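Local coordinates for protein succinate-semialdehyde dehydrogenase (NAD(P)(+)) (Marinobacter aquaeolei, PDB 3RH9) that probably oxidises succinate semialdehyde to succinate with a nicotinamide cofactor, as a member of the aldehyde dehydrogenase family, at residues N66-P69 with I70-R74. Numbering follows the deposited sequence.
Sequences NPWP and IETRR
Arg-73 reaches back from the first turn of a helix to the carbonyl of Trp-68, just ahead of that helix. Its CB lies 4.2 Å from Pro-69 O. CG and CD then run past Trp-68 O at van der Waals range. CG stands anti to the carbonyl carbon (chi1 -78°), and a bend at chi3 turns the guanidinium toward the loop. There NE donates to Trp-68 O at 3.0 Å, and NH2 donates to the same oxygen at 3.2 Å, so that two nitrogens of one guanidinium edge share a single acceptor. The oxygen sits close to the guanidinium plane, and the two bonds limit rotation of the group. NH1 makes a hydrogen bond to Ala-173 O. With an alanine here, Trp-68 O and Ala-173 O would probably lose these donors, and the tie between this loop and Ala-173 would go.

Pro-69 is the N-cap residue. Its O accepts from Arg-73 N at 3.2 Å, which begins the helical bonding, and from Thr-72 N in a weak bond. Thr-72 OG1 lies against the Pro-69 ring, 3.4 Å from CD. Thr-72 CG2 comes obliquely to the Trp-68 ring, 4.4 Å from CE3. Further on, Arg-74 NH1 forms a salt bridge with Glu-71 OE2 at 2.7 Å.

The contact lies at the surface, where the loop after helix 48-61 enters helix 70-86. Trp-68 NE1 bonds to Ala-61 O at the end of the former, and its ring meets Trp-76 of the latter edge-to-face. Through Ala-173, Arg-73 also ties this junction to helix 162-174.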
loop_
_atom_site.group_PDB
_atom_site.type_symbol
_atom_site.label_atom_id
_atom_site.label_comp_id
_atom_site.label_asym_id
_atom_site.label_seq_id
_atom_site.Cartn_x
_atom_site.Cartn_y
_atom_site.Cartn_z
ATOM N N ASN A 66 -23.555 -11.617 0.128
ATOM C CA ASN A 66 -24.786 -10.811 0.036
ATOM C C ASN A 66 -24.580 -9.383 0.561
ATOM O O ASN A 66 -25.113 -9.017 1.620
ATOM C CB ASN A 66 -25.918 -11.468 0.831
ATOM C CG ASN A 66 -25.473 -11.908 2.228
ATOM O OD1 ASN A 66 -24.270 -11.928 2.545
ATOM N ND2 ASN A 66 -26.440 -12.272 3.069
ATOM N N PRO A 67 -23.802 -8.568 -0.178
ATOM C CA PRO A 67 -23.365 -7.244 0.298
ATOM C C PRO A 67 -24.519 -6.298 0.647
ATOM O O PRO A 67 -25.628 -6.436 0.122
ATOM C CB PRO A 67 -22.566 -6.701 -0.892
ATOM C CG PRO A 67 -23.063 -7.514 -2.069
ATOM C CD PRO A 67 -23.248 -8.870 -1.509
ATOM N N TRP A 68 -24.253 -5.361 1.554
ATOM C CA TRP A 68 -25.186 -4.271 1.855
ATOM C C TRP A 68 -25.287 -3.387 0.632
ATOM O O TRP A 68 -24.277 -2.896 0.156
ATOM C CB TRP A 68 -24.674 -3.438 3.040
ATOM C CG TRP A 68 -24.536 -4.229 4.301
ATOM C CD1 TRP A 68 -23.400 -4.819 4.789
ATOM C CD2 TRP A 68 -25.583 -4.547 5.224
ATOM N NE1 TRP A 68 -23.678 -5.480 5.963
ATOM C CE2 TRP A 68 -25.014 -5.333 6.247
ATOM C CE3 TRP A 68 -26.955 -4.256 5.275
ATOM C CZ2 TRP A 68 -25.762 -5.816 7.315
ATOM C CZ3 TRP A 68 -27.693 -4.732 6.336
ATOM C CH2 TRP A 68 -27.095 -5.499 7.345
ATOM N N PRO A 69 -26.500 -3.161 0.129
ATOM C CA PRO A 69 -26.636 -2.493 -1.172
ATOM C C PRO A 69 -26.074 -1.081 -1.126
ATOM O O PRO A 69 -26.182 -0.430 -0.083
ATOM C CB PRO A 69 -28.156 -2.449 -1.395
ATOM C CG PRO A 69 -28.744 -3.393 -0.374
ATOM C CD PRO A 69 -27.801 -3.362 0.786
ATOM N N ILE A 70 -25.506 -0.612 -2.238
ATOM C CA ILE A 70 -24.830 0.688 -2.279
ATOM C C ILE A 70 -25.681 1.864 -1.785
ATOM O O ILE A 70 -25.142 2.825 -1.246
ATOM C CB ILE A 70 -24.293 1.009 -3.676
ATOM C CG1 ILE A 70 -23.402 2.250 -3.632
ATOM C CG2 ILE A 70 -25.425 1.243 -4.637
ATOM C CD1 ILE A 70 -22.352 2.284 -4.724
ATOM N N GLU A 71 -27.002 1.784 -1.956
ATOM C CA GLU A 71 -27.915 2.821 -1.440
ATOM C C GLU A 71 -28.076 2.743 0.066
ATOM O O GLU A 71 -28.274 3.768 0.729
ATOM C CB GLU A 71 -29.293 2.745 -2.102
ATOM C CG GLU A 71 -29.284 3.204 -3.544
ATOM C CD GLU A 71 -28.578 4.544 -3.725
ATOM O OE1 GLU A 71 -28.871 5.483 -2.945
ATOM O OE2 GLU A 71 -27.742 4.658 -4.650
ATOM N N THR A 72 -28.006 1.531 0.607
ATOM C CA THR A 72 -28.051 1.387 2.050
ATOM C C THR A 72 -26.836 2.073 2.664
ATOM O O THR A 72 -26.974 2.892 3.568
ATOM C CB THR A 72 -28.107 -0.083 2.497
ATOM O OG1 THR A 72 -29.381 -0.634 2.160
ATOM C CG2 THR A 72 -27.931 -0.186 3.991
ATOM N N ARG A 73 -25.649 1.734 2.168
ATOM C CA ARG A 73 -24.409 2.322 2.664
ATOM C C ARG A 73 -24.422 3.838 2.500
ATOM O O ARG A 73 -23.976 4.581 3.372
ATOM C CB ARG A 73 -23.213 1.745 1.918
ATOM C CG ARG A 73 -22.792 0.358 2.357
ATOM C CD ARG A 73 -21.611 -0.107 1.521
ATOM N NE ARG A 73 -22.107 -0.845 0.368
ATOM C CZ ARG A 73 -21.504 -0.936 -0.814
ATOM N NH1 ARG A 73 -20.343 -0.324 -1.047
ATOM N NH2 ARG A 73 -22.081 -1.653 -1.774
ATOM N N ARG A 74 -24.948 4.293 1.369
ATOM C CA ARG A 74 -25.089 5.719 1.079
ATOM C C ARG A 74 -25.910 6.445 2.151
ATOM O O ARG A 74 -25.575 7.556 2.553
ATOM C CB ARG A 74 -25.711 5.876 -0.308
ATOM C CG ARG A 74 -26.149 7.251 -0.705
ATOM C CD ARG A 74 -26.531 7.211 -2.171
ATOM N NE ARG A 74 -25.467 7.791 -2.962
ATOM C CZ ARG A 74 -25.064 7.348 -4.144
ATOM N NH1 ARG A 74 -25.629 6.288 -4.707
ATOM N NH2 ARG A 74 -24.065 7.971 -4.750
#